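Local coordinates for protein aminopeptidase (Aneurinibacillus sp. AM-1, PDB 5IB9) that probably acts as a zinc-dependent aminopeptidase of the M28 family, removing residues from the N-termini of peptides, and carries a protease-associated domain, at residues E63-P68 and A194-K199; D112-I117 and G138-I143; K130-A135 and D160-A165. All coordinates share one frame; numbering follows the deposited sequence.

Contact 1: residues E63-P68 and A194-K199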
ATOM      1  N   GLU A  63       8.157   6.162  -3.267  1.00 22.73           N
ATOM      2  CA  GLU A  63       8.984   6.662  -4.360  1.00 25.97           C
ATOM      3  C   GLU A  63       9.318   8.117  -4.092  1.00 25.48           C
ATOM      4  O   GLU A  63       8.409   8.936  -3.999  1.00 29.57           O
ATOM      5  CB  GLU A  63       8.220   6.467  -5.696  1.00 27.38           C
ATOM      6  CG  GLU A  63       8.021   5.004  -6.134  1.00 30.04           C
ATOM      7  CD  GLU A  63       9.333   4.202  -6.197  1.00 40.78           C
ATOM      8  OE1 GLU A  63       9.458   3.148  -5.485  1.00 41.72           O
ATOM      9  OE2 GLU A  63      10.240   4.621  -6.966  1.00 43.96           O
ATOM     10  N   GLY A  64      10.589   8.433  -3.935  1.00 25.18           N
ATOM     11  CA  GLY A  64      11.055   9.780  -3.697  1.00 27.35           C
ATOM     12  C   GLY A  64      11.407  10.403  -5.047  1.00 28.81           C
ATOM     13  O   GLY A  64      11.443   9.715  -6.079  1.00 30.12           O
ATOM     14  N   TYR A  65      11.600  11.706  -5.044  1.00 30.66           N
ATOM     15  CA  TYR A  65      11.912  12.416  -6.289  1.00 32.67           C
ATOM     16  C   TYR A  65      13.164  13.241  -6.059  1.00 32.88           C
ATOM     17  O   TYR A  65      13.236  13.982  -5.084  1.00 34.17           O
ATOM     18  CB  TYR A  65      10.747  13.351  -6.620  1.00 32.13           C
ATOM     19  CG  TYR A  65      10.832  14.080  -7.964  1.00 31.79           C
ATOM     20  CD1 TYR A  65      10.793  13.378  -9.153  1.00 31.61           C
ATOM     21  CD2 TYR A  65      10.893  15.473  -8.013  1.00 35.61           C
ATOM     22  CE1 TYR A  65      10.825  14.059 -10.401  1.00 31.48           C
ATOM     23  CE2 TYR A  65      10.917  16.157  -9.268  1.00 33.40           C
ATOM     24  CZ  TYR A  65      10.894  15.440 -10.420  1.00 32.89           C
ATOM     25  OH  TYR A  65      10.934  16.121 -11.634  1.00 30.44           O
ATOM     26  N   THR A  66      14.132  13.130  -6.959  1.00 34.01           N
ATOM     27  CA  THR A  66      15.184  14.127  -7.008  1.00 36.01           C
ATOM     28  C   THR A  66      14.799  15.130  -8.104  1.00 35.63           C
ATOM     29  O   THR A  66      14.701  14.744  -9.268  1.00 35.16           O
ATOM     30  CB  THR A  66      16.537  13.514  -7.331  1.00 36.66           C
ATOM     31  OG1 THR A  66      16.855  12.557  -6.312  1.00 39.60           O
ATOM     32  CG2 THR A  66      17.639  14.593  -7.327  1.00 38.46           C
ATOM     33  N   ALA A  67      14.607  16.377  -7.662  1.00 37.15           N
ATOM     34  CA  ALA A  67      14.353  17.579  -8.497  1.00 37.75           C
ATOM     35  C   ALA A  67      15.383  17.799  -9.585  1.00 38.67           C
ATOM     36  O   ALA A  67      16.573  17.599  -9.364  1.00 39.04           O
ATOM     37  CB  ALA A  67      14.188  18.837  -7.608  1.00 37.81           C
ATOM     38  N   PRO A  68      14.916  18.202 -10.799  1.00 39.36           N
ATOM     39  CA  PRO A  68      15.790  18.318 -11.982  1.00 38.39           C
ATOM     40  C   PRO A  68      16.836  19.428 -11.790  1.00 38.79           C
ATOM     41  O   PRO A  68      16.566  20.440 -11.111  1.00 37.71           O
ATOM     42  CB  PRO A  68      14.807  18.636 -13.140  1.00 37.78           C
ATOM     43  CG  PRO A  68      13.581  19.126 -12.502  1.00 39.03           C
ATOM     44  CD  PRO A  68      13.499  18.476 -11.129  1.00 38.83           C
ATOM     45  N   ALA A 194      15.695  18.176 -17.171  1.00 36.79           N
ATOM     46  CA  ALA A 194      16.796  17.214 -17.179  1.00 38.25           C
ATOM     47  C   ALA A 194      17.352  16.945 -15.765  1.00 38.07           C
ATOM     48  O   ALA A 194      17.314  17.830 -14.893  1.00 38.88           O
ATOM     49  CB  ALA A 194      17.918  17.681 -18.159  1.00 39.20           C
ATOM     50  N   GLY A 195      17.777  15.697 -15.543  1.00 39.77           N
ATOM     51  CA  GLY A 195      18.307  15.282 -14.244  1.00 39.65           C
ATOM     52  C   GLY A 195      17.323  14.899 -13.121  1.00 40.06           C
ATOM     53  O   GLY A 195      17.753  14.510 -12.021  1.00 40.74           O
ATOM     54  N   ALA A 196      16.014  15.027 -13.350  1.00 39.01           N
ATOM     55  CA  ALA A 196      15.019  14.459 -12.418  1.00 37.90           C
ATOM     56  C   ALA A 196      15.110  12.936 -12.377  1.00 37.04           C
ATOM     57  O   ALA A 196      15.339  12.275 -13.382  1.00 34.82           O
ATOM     58  CB  ALA A 196      13.593  14.879 -12.828  1.00 37.27           C
ATOM     59  N   GLU A 197      14.921  12.364 -11.183  1.00 37.90           N
ATOM     60  CA  GLU A 197      14.892  10.907 -11.024  1.00 37.53           C
ATOM     61  C   GLU A 197      13.903  10.565  -9.889  1.00 35.42           C
ATOM     62  O   GLU A 197      13.672  11.361  -9.001  1.00 35.36           O
ATOM     63  CB  GLU A 197      16.305  10.338 -10.754  1.00 39.12           C
ATOM     64  CG  GLU A 197      17.102  11.200  -9.752  1.00 44.39           C
ATOM     65  CD  GLU A 197      18.637  11.283 -10.018  1.00 52.80           C
ATOM     66  OE1 GLU A 197      19.430  11.027  -9.080  1.00 53.39           O
ATOM     67  OE2 GLU A 197      19.049  11.636 -11.151  1.00 57.32           O
ATOM     68  N   VAL A 198      13.293   9.397 -10.017  1.00 35.23           N
ATOM     69  CA  VAL A 198      12.453   8.801  -8.975  1.00 34.67           C
ATOM     70  C   VAL A 198      13.328   7.684  -8.384  1.00 33.21           C
ATOM     71  O   VAL A 198      14.022   6.996  -9.105  1.00 32.63           O
ATOM     72  CB  VAL A 198      11.122   8.281  -9.593  1.00 34.73           C
ATOM     73  CG1 VAL A 198      10.409   7.308  -8.665  1.00 36.33           C
ATOM     74  CG2 VAL A 198      10.174   9.467  -9.914  1.00 37.64           C
ATOM     75  N   LYS A 199      13.355   7.544  -7.062  1.00 31.36           N
ATOM     76  CA  LYS A 199      14.224   6.527  -6.407  1.00 29.34           C
ATOM     77  C   LYS A 199      13.385   6.026  -5.253  1.00 25.79           C
ATOM     78  O   LYS A 199      12.594   6.794  -4.671  1.00 26.63           O
ATOM     79  CB  LYS A 199      15.445   7.200  -5.807  1.00 30.90           C
ATOM     80  CG  LYS A 199      14.995   8.464  -5.052  1.00 33.57           C
ATOM     81  CD  LYS A 199      16.092   9.504  -4.878  1.00 40.68           C
ATOM     82  CE  LYS A 199      15.759  10.408  -3.671  1.00 41.75           C
ATOM     83  NZ  LYS A 199      14.768  11.510  -3.943  1.00 47.64           N
TER
HETATM   84  O   HOH W   1      19.348  16.389 -10.406  1.00 47.23           O

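Contact 2: residues D112-I117 and G138-I143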
ATOM      1  N   ASP A 112      -5.928  18.982 -31.101  1.00 54.27           N
ATOM      2  CA  ASP A 112      -4.814  18.157 -31.572  1.00 52.37           C
ATOM      3  C   ASP A 112      -3.516  18.456 -30.793  1.00 49.71           C
ATOM      4  O   ASP A 112      -2.885  19.523 -30.974  1.00 49.11           O
ATOM      5  CB  ASP A 112      -4.612  18.315 -33.088  1.00 52.90           C
ATOM      6  CG  ASP A 112      -3.394  17.544 -33.611  1.00 56.15           C
ATOM      7  OD1 ASP A 112      -2.801  18.012 -34.614  1.00 58.35           O
ATOM      8  OD2 ASP A 112      -3.035  16.477 -33.031  1.00 59.25           O
ATOM      9  N   LEU A 113      -3.136  17.512 -29.928  1.00 45.91           N
ATOM     10  CA  LEU A 113      -1.986  17.677 -29.036  1.00 42.10           C
ATOM     11  C   LEU A 113      -0.801  16.830 -29.395  1.00 39.91           C
ATOM     12  O   LEU A 113       0.263  17.015 -28.826  1.00 37.45           O
ATOM     13  CB  LEU A 113      -2.382  17.390 -27.581  1.00 41.98           C
ATOM     14  CG  LEU A 113      -3.498  18.238 -26.983  1.00 40.87           C
ATOM     15  CD1 LEU A 113      -3.726  17.888 -25.540  1.00 42.00           C
ATOM     16  CD2 LEU A 113      -3.103  19.676 -27.084  1.00 43.00           C
ATOM     17  N   ASN A 114      -0.962  15.897 -30.340  1.00 38.48           N
ATOM     18  CA  ASN A 114       0.093  14.930 -30.559  1.00 36.72           C
ATOM     19  C   ASN A 114       1.405  15.615 -30.952  1.00 35.39           C
ATOM     20  O   ASN A 114       1.476  16.339 -31.958  1.00 34.71           O
ATOM     21  CB  ASN A 114      -0.351  13.844 -31.573  1.00 38.37           C
ATOM     22  CG  ASN A 114       0.797  12.872 -31.966  1.00 40.68           C
ATOM     23  OD1 ASN A 114       1.432  12.207 -31.116  1.00 47.88           O
ATOM     24  ND2 ASN A 114       1.070  12.803 -33.275  1.00 48.82           N
ATOM     25  N   GLY A 115       2.442  15.450 -30.129  1.00 32.37           N
ATOM     26  CA  GLY A 115       3.727  16.056 -30.453  1.00 31.56           C
ATOM     27  C   GLY A 115       3.850  17.487 -29.935  1.00 30.32           C
ATOM     28  O   GLY A 115       4.928  18.068 -29.996  1.00 32.13           O
ATOM     29  N   LYS A 116       2.786  17.999 -29.327  1.00 27.97           N
ATOM     30  CA  LYS A 116       2.727  19.404 -28.938  1.00 26.72           C
ATOM     31  C   LYS A 116       2.818  19.633 -27.423  1.00 25.92           C
ATOM     32  O   LYS A 116       2.920  18.672 -26.657  1.00 23.67           O
ATOM     33  CB  LYS A 116       1.435  19.949 -29.505  1.00 26.88           C
ATOM     34  CG  LYS A 116       1.479  19.985 -31.107  1.00 27.29           C
ATOM     35  CD  LYS A 116       0.124  20.399 -31.686  1.00 32.30           C
ATOM     36  CE  LYS A 116       0.121  20.205 -33.210  1.00 36.78           C
ATOM     37  NZ  LYS A 116       1.368  20.767 -33.896  1.00 37.98           N
ATOM     38  N   ILE A 117       2.804  20.910 -26.989  1.00 23.78           N
ATOM     39  CA  ILE A 117       2.977  21.210 -25.559  1.00 21.14           C
ATOM     40  C   ILE A 117       1.660  21.789 -25.141  1.00 20.62           C
ATOM     41  O   ILE A 117       1.147  22.681 -25.840  1.00 19.46           O
ATOM     42  CB  ILE A 117       4.110  22.236 -25.332  1.00 21.44           C
ATOM     43  CG1 ILE A 117       5.441  21.611 -25.731  1.00 24.55           C
ATOM     44  CG2 ILE A 117       4.170  22.663 -23.883  1.00 20.35           C
ATOM     45  CD1 ILE A 117       6.531  22.670 -25.900  1.00 25.86           C
ATOM     46  N   GLY A 138      -1.316  12.875 -26.455  1.00 36.21           N
ATOM     47  CA  GLY A 138      -0.053  12.921 -27.179  1.00 34.50           C
ATOM     48  C   GLY A 138       0.825  14.124 -26.877  1.00 31.37           C
ATOM     49  O   GLY A 138       1.902  14.256 -27.409  1.00 33.39           O
ATOM     50  N   ALA A 139       0.372  14.976 -25.971  1.00 32.29           N
ATOM     51  CA  ALA A 139       1.219  16.080 -25.501  1.00 30.11           C
ATOM     52  C   ALA A 139       2.574  15.548 -25.076  1.00 29.58           C
ATOM     53  O   ALA A 139       2.658  14.526 -24.412  1.00 30.64           O
ATOM     54  CB  ALA A 139       0.561  16.846 -24.376  1.00 29.16           C
ATOM     55  N   LYS A 140       3.636  16.225 -25.450  1.00 28.89           N
ATOM     56  CA  LYS A 140       5.008  15.833 -25.039  1.00 28.57           C
ATOM     57  C   LYS A 140       5.510  16.581 -23.796  1.00 26.71           C
ATOM     58  O   LYS A 140       6.515  16.182 -23.148  1.00 25.76           O
ATOM     59  CB  LYS A 140       6.013  16.022 -26.173  1.00 30.31           C
ATOM     60  CG  LYS A 140       5.828  15.131 -27.422  1.00 34.92           C
ATOM     61  CD  LYS A 140       5.212  13.777 -27.119  1.00 40.54           C
ATOM     62  CE  LYS A 140       4.959  12.934 -28.409  1.00 44.47           C
ATOM     63  NZ  LYS A 140       3.894  11.843 -28.265  1.00 48.22           N
ATOM     64  N   ALA A 141       4.807  17.654 -23.451  1.00 25.10           N
ATOM     65  CA  ALA A 141       5.051  18.366 -22.213  1.00 23.02           C
ATOM     66  C   ALA A 141       3.843  19.223 -21.896  1.00 20.63           C
ATOM     67  O   ALA A 141       2.988  19.460 -22.749  1.00 19.55           O
ATOM     68  CB  ALA A 141       6.329  19.221 -22.315  1.00 23.98           C
ATOM     69  N   VAL A 142       3.774  19.696 -20.669  1.00 19.11           N
ATOM     70  CA  VAL A 142       2.627  20.466 -20.162  1.00 19.72           C
ATOM     71  C   VAL A 142       3.171  21.668 -19.420  1.00 19.87           C
ATOM     72  O   VAL A 142       4.146  21.587 -18.675  1.00 21.87           O
ATOM     73  CB  VAL A 142       1.729  19.632 -19.222  1.00 20.05           C
ATOM     74  CG1 VAL A 142       0.817  20.475 -18.564  1.00 22.78           C
ATOM     75  CG2 VAL A 142       1.032  18.519 -20.028  1.00 20.36           C
ATOM     76  N   ILE A 143       2.613  22.843 -19.736  1.00 21.76           N
ATOM     77  CA  ILE A 143       2.893  24.052 -18.963  1.00 23.11           C
ATOM     78  C   ILE A 143       1.615  24.448 -18.247  1.00 25.13           C
ATOM     79  O   ILE A 143       0.536  24.646 -18.846  1.00 24.05           O
ATOM     80  CB  ILE A 143       3.369  25.215 -19.842  1.00 22.61           C
ATOM     81  CG1 ILE A 143       4.703  24.905 -20.493  1.00 23.44           C
ATOM     82  CG2 ILE A 143       3.409  26.547 -19.032  1.00 23.27           C
ATOM     83  CD1 ILE A 143       4.970  25.798 -21.754  1.00 20.76           C
TER
HETATM   84  O   HOH W   2       3.033   9.601 -29.580  1.00 57.94           O

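Contact 3: residues K130-A135 and D160-A165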
ATOM      1  N   LYS A 130      -4.524  16.825 -15.030  1.00 32.28           N
ATOM      2  CA  LYS A 130      -4.237  17.751 -16.153  1.00 30.09           C
ATOM      3  C   LYS A 130      -3.111  17.194 -16.957  1.00 29.80           C
ATOM      4  O   LYS A 130      -3.225  17.105 -18.165  1.00 30.29           O
ATOM      5  CB  LYS A 130      -3.870  19.133 -15.632  1.00 29.98           C
ATOM      6  CG  LYS A 130      -4.999  19.909 -14.989  1.00 28.16           C
ATOM      7  CD  LYS A 130      -4.373  21.046 -14.186  1.00 30.42           C
ATOM      8  CE  LYS A 130      -5.346  21.919 -13.311  1.00 34.25           C
ATOM      9  NZ  LYS A 130      -6.415  22.592 -14.133  1.00 35.12           N
ATOM     10  N   VAL A 131      -2.019  16.766 -16.308  1.00 27.45           N
ATOM     11  CA  VAL A 131      -0.899  16.178 -17.057  1.00 26.85           C
ATOM     12  C   VAL A 131      -1.316  14.875 -17.779  1.00 27.10           C
ATOM     13  O   VAL A 131      -0.977  14.630 -18.967  1.00 27.98           O
ATOM     14  CB  VAL A 131       0.351  16.004 -16.155  1.00 24.59           C
ATOM     15  CG1 VAL A 131       1.464  15.300 -16.904  1.00 26.74           C
ATOM     16  CG2 VAL A 131       0.821  17.361 -15.669  1.00 23.93           C
ATOM     17  N   ARG A 132      -1.988  13.969 -17.061  1.00 30.43           N
ATOM     18  CA  ARG A 132      -2.381  12.711 -17.708  1.00 31.65           C
ATOM     19  C   ARG A 132      -3.394  12.920 -18.858  1.00 31.78           C
ATOM     20  O   ARG A 132      -3.273  12.306 -19.922  1.00 32.17           O
ATOM     21  CB  ARG A 132      -2.964  11.735 -16.664  1.00 32.45           C
ATOM     22  CG  ARG A 132      -1.928  10.937 -15.869  1.00 36.43           C
ATOM     23  CD  ARG A 132      -2.655   9.912 -14.975  1.00 39.16           C
ATOM     24  NE  ARG A 132      -3.374  10.621 -13.929  1.00 38.55           N
ATOM     25  CZ  ARG A 132      -2.984  10.679 -12.653  1.00 42.04           C
ATOM     26  NH1 ARG A 132      -1.884  10.020 -12.228  1.00 40.89           N
ATOM     27  NH2 ARG A 132      -3.708  11.393 -11.783  1.00 41.26           N
ATOM     28  N   ASN A 133      -4.359  13.808 -18.658  1.00 32.87           N
ATOM     29  CA  ASN A 133      -5.352  14.098 -19.724  1.00 34.04           C
ATOM     30  C   ASN A 133      -4.676  14.577 -21.023  1.00 33.42           C
ATOM     31  O   ASN A 133      -5.009  14.098 -22.117  1.00 33.96           O
ATOM     32  CB  ASN A 133      -6.402  15.105 -19.257  1.00 34.77           C
ATOM     33  CG  ASN A 133      -7.276  14.580 -18.097  1.00 36.87           C
ATOM     34  OD1 ASN A 133      -7.809  15.380 -17.310  1.00 38.64           O
ATOM     35  ND2 ASN A 133      -7.352  13.251 -17.947  1.00 35.67           N
ATOM     36  N   ALA A 134      -3.696  15.478 -20.886  1.00 31.76           N
ATOM     37  CA  ALA A 134      -2.907  15.995 -22.041  1.00 30.58           C
ATOM     38  C   ALA A 134      -1.999  14.940 -22.661  1.00 31.11           C
ATOM     39  O   ALA A 134      -1.914  14.815 -23.905  1.00 30.73           O
ATOM     40  CB  ALA A 134      -2.104  17.259 -21.607  1.00 29.76           C
ATOM     41  N   ALA A 135      -1.314  14.172 -21.794  1.00 31.14           N
ATOM     42  CA  ALA A 135      -0.428  13.114 -22.246  1.00 33.98           C
ATOM     43  C   ALA A 135      -1.202  11.990 -22.983  1.00 34.80           C
ATOM     44  O   ALA A 135      -0.689  11.396 -23.907  1.00 34.97           O
ATOM     45  CB  ALA A 135       0.379  12.535 -21.087  1.00 32.75           C
ATOM     46  N   ASP A 160       4.744   8.435 -11.657  1.00 44.33           N
ATOM     47  CA  ASP A 160       3.764   7.939 -12.625  1.00 43.72           C
ATOM     48  C   ASP A 160       4.225   8.100 -14.065  1.00 44.41           C
ATOM     49  O   ASP A 160       4.452   9.223 -14.535  1.00 44.28           O
ATOM     50  CB  ASP A 160       2.375   8.582 -12.430  1.00 42.90           C
ATOM     51  CG  ASP A 160       1.300   7.945 -13.319  1.00 43.31           C
ATOM     52  OD1 ASP A 160       1.673   7.149 -14.212  1.00 44.13           O
ATOM     53  OD2 ASP A 160       0.082   8.223 -13.127  1.00 42.52           O
ATOM     54  N   ALA A 161       4.334   6.978 -14.779  1.00 44.64           N
ATOM     55  CA  ALA A 161       4.920   6.983 -16.118  1.00 43.95           C
ATOM     56  C   ALA A 161       3.893   7.341 -17.193  1.00 43.45           C
ATOM     57  O   ALA A 161       4.204   7.412 -18.392  1.00 43.31           O
ATOM     58  CB  ALA A 161       5.622   5.645 -16.424  1.00 44.48           C
ATOM     59  N   SER A 162       2.669   7.603 -16.754  1.00 42.04           N
ATOM     60  CA  SER A 162       1.686   8.196 -17.651  1.00 40.36           C
ATOM     61  C   SER A 162       2.003   9.668 -17.877  1.00 38.27           C
ATOM     62  O   SER A 162       1.597  10.238 -18.900  1.00 38.43           O
ATOM     63  CB  SER A 162       0.302   8.085 -17.084  1.00 40.02           C
ATOM     64  OG  SER A 162       0.234   6.821 -16.481  1.00 44.90           O
ATOM     65  N   PHE A 163       2.710  10.265 -16.929  1.00 35.61           N
ATOM     66  CA  PHE A 163       3.059  11.701 -17.049  1.00 31.59           C
ATOM     67  C   PHE A 163       4.006  12.067 -18.208  1.00 30.43           C
ATOM     68  O   PHE A 163       4.714  11.236 -18.816  1.00 29.89           O
ATOM     69  CB  PHE A 163       3.669  12.224 -15.761  1.00 29.82           C
ATOM     70  CG  PHE A 163       2.793  12.133 -14.523  1.00 31.14           C
ATOM     71  CD1 PHE A 163       1.403  12.282 -14.564  1.00 31.72           C
ATOM     72  CD2 PHE A 163       3.419  11.981 -13.286  1.00 32.16           C
ATOM     73  CE1 PHE A 163       0.658  12.254 -13.372  1.00 32.42           C
ATOM     74  CE2 PHE A 163       2.679  11.955 -12.105  1.00 32.50           C
ATOM     75  CZ  PHE A 163       1.295  12.081 -12.167  1.00 33.36           C
ATOM     76  N   VAL A 164       4.010  13.363 -18.526  1.00 27.04           N
ATOM     77  CA  VAL A 164       5.098  13.898 -19.372  1.00 26.06           C
ATOM     78  C   VAL A 164       5.547  15.080 -18.606  1.00 23.50           C
ATOM     79  O   VAL A 164       4.894  15.461 -17.652  1.00 24.31           O
ATOM     80  CB  VAL A 164       4.659  14.321 -20.810  1.00 26.04           C
ATOM     81  CG1 VAL A 164       4.231  13.106 -21.603  1.00 27.64           C
ATOM     82  CG2 VAL A 164       3.564  15.395 -20.753  1.00 27.20           C
ATOM     83  N   ALA A 165       6.668  15.699 -19.009  1.00 24.40           N
ATOM     84  CA  ALA A 165       7.212  16.792 -18.226  1.00 23.35           C
ATOM     85  C   ALA A 165       6.159  17.874 -17.978  1.00 24.05           C
ATOM     86  O   ALA A 165       5.357  18.189 -18.875  1.00 22.66           O
ATOM     87  CB  ALA A 165       8.483  17.373 -18.930  1.00 25.99           C
TER

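Contact 1: residues E63-P68 and A194-K199
Gly64 and Lys199 form one antiparallel hydrogen-bonded pair and Thr66 and Glu197 the other, four backbone bonds in all. The two in which 63-68 donates are the shorter: Gly64 N to Lys199 O and Thr66 N to Glu197 O each measure 2.7 Å. Between them lies the non-hydrogen-bonded pair Tyr65 and Val198, whose CA atoms stand 4.5 Å apart. The Tyr65 ring reaches past Val198, which brings CG2 to the ring edge at Tyr65 CD1 (4.0 Å), and ends at Ala196, whose CB is 3.2 Å from Tyr65 OH. With CG anti to the backbone N (chi1 -174°), the ring extends along the partner strand, and its hydroxyl is held by a hydrogen bond to Ser88 O. On the face of Thr66, Glu197 CG meets Thr66 CB at 3.4 Å, and Lys199 folds back across Gly64, bringing NZ to 3.1 Å from Tyr65 O, at too poor an angle for a hydrogen bond. Past the strand end, Pro68 CB packs on Ala196 CB at 4.0 Å, while one water donates to both Ala67 O and Gly195 O. Glu63 lays OE2 beside Val198 CG1, and its OE1 is hydrogen-bonded to Thr200. Strand 187-210, the partner here of strand 55-66, also pairs with strands 91-99 and 263-269, which puts the ladder between the protease-associated and peptidase parts. Chemically, the main chain supplies the specific polar bonds; apolar packing is confined to the Tyr65 face, and aliphatic parts of charged chains line the other.

Contact 2: residues D112-I117 and G138-I143
Ile117 CG2 meets Ile143 CD1 at 3.9 Å, and the CG1 branch of Ile117 lies 4.3 Å from Ala141 CB; together they form the apolar centre. With CG1 anti to the carbonyl carbon (chi1 -66°), the two branches serve different partners. Val191 of strand 187-210 packs against Ile117, Ala141 and Ile143, extending this buried patch. Burial has a cost: Ala141 N has no partner in the model. Farther out, Leu113 CB and Ala139 CB touch loosely at 4.4 Å. The backbone then takes over: Lys140 N donates to Lys116 O at 2.8 Å, nearly along the carbonyl axis, and Gly115 N donates to Gly138 O at 3.0 Å from well above the carbonyl plane. Gly115 belongs to a type II turn from Leu113 to Lys116, and Gly138 closes helix 127-136 in a Schellman motif. A CB on Gly138 would clash with Asn114 CA, evidence of how closely the two turns abut. At the polar edge Lys140 doubles back over Gly115, its CG 3.8 Å from Gly115 CA. Its NZ adds a weak bond to Gly138 O, giving that carbonyl two donors, and donates to a water weakly bonded to Asn114 OD1. Lys116 turns away to a salt bridge with Glu96. The chemistry implies a graded junction: aliphatic packing where strands 117-121 and 141-145 come together, two main-chain bonds joining glycine-bearing turns, and a polar rim where Asn114 meets Asn114 of the second subunit.

Contact 3: residues K130-A135 and D160-A165
An Asx turn at Asp160, within a type I turn from Asp160 to Phe163, presents a carboxylate to helix 127-136 of the protease-associated domain. Ser162 N holds Asp160 OD1 at 2.8 Å, from above the carboxylate plane, while OD2 is turned to Arg132. Arg132 NH1 donates to Asp160 OD2 at 2.8 Å in a salt bridge that uses the anti lone pair. This oxygen lies only 3° out of the guanidinium plane. The arginine chain is bent at chi3 (-69°), which brings the guanidinium beside the Phe163 ring, with Phe163 CE1 over one guanidinium face, 3.6 Å from Arg132 NH1, and the planes 33° apart. Asp160 CB lies 3.4 Å above one face of the Phe163 ring, offset toward the rim. The guanidinium has a second carboxylate partner: its NH2 forms a salt bridge with Asp129, and the two charges probably fix its rotation. A leucine in place of Arg132 would probably leave Asp160 and Asp129 without their shared cationic partner and lose the NH1 contact with Phe163 CE1. Deeper in, Val131 CG1 packs on Phe163 CD1 at 3.8 Å. One turn farther along the helix, Ala135 CB sits 3.4 Å from Ser162 O and 3.9 Å from Val164 CG1. Ser162 OG and Ala161 O bond to Ser162 and Lys136 of the second subunit, placing the turn at the dimer interface. The helix lies with Ala134 against strands 117-121 and 141-145.

Overall arrangement
Contacts 2 and 3 belong to the same part of the protease-associated domain, their centres 10 Å apart. They are joined directly: Val142 N lies 2.8 Å from Ala165 O and Ala139 N 3.1 Å from Ala134 O, both probable hydrogen bonds, while Val164 packs on the 139-140 backbone. Along the chain their segments alternate, and helix 127-136 leads into strand 141-145. Contact 1 brackets both in sequence without touching either; its nearest atoms are about 6 Å from contact 3 and about 11 Å from contact 2. Its ladder lies closer to the zinc site that holds the inhibitor, probably the active site: the Gly64 position is about 11 Å from the side chain of zinc-binding Glu273 and about 13 Å from the inhibitor.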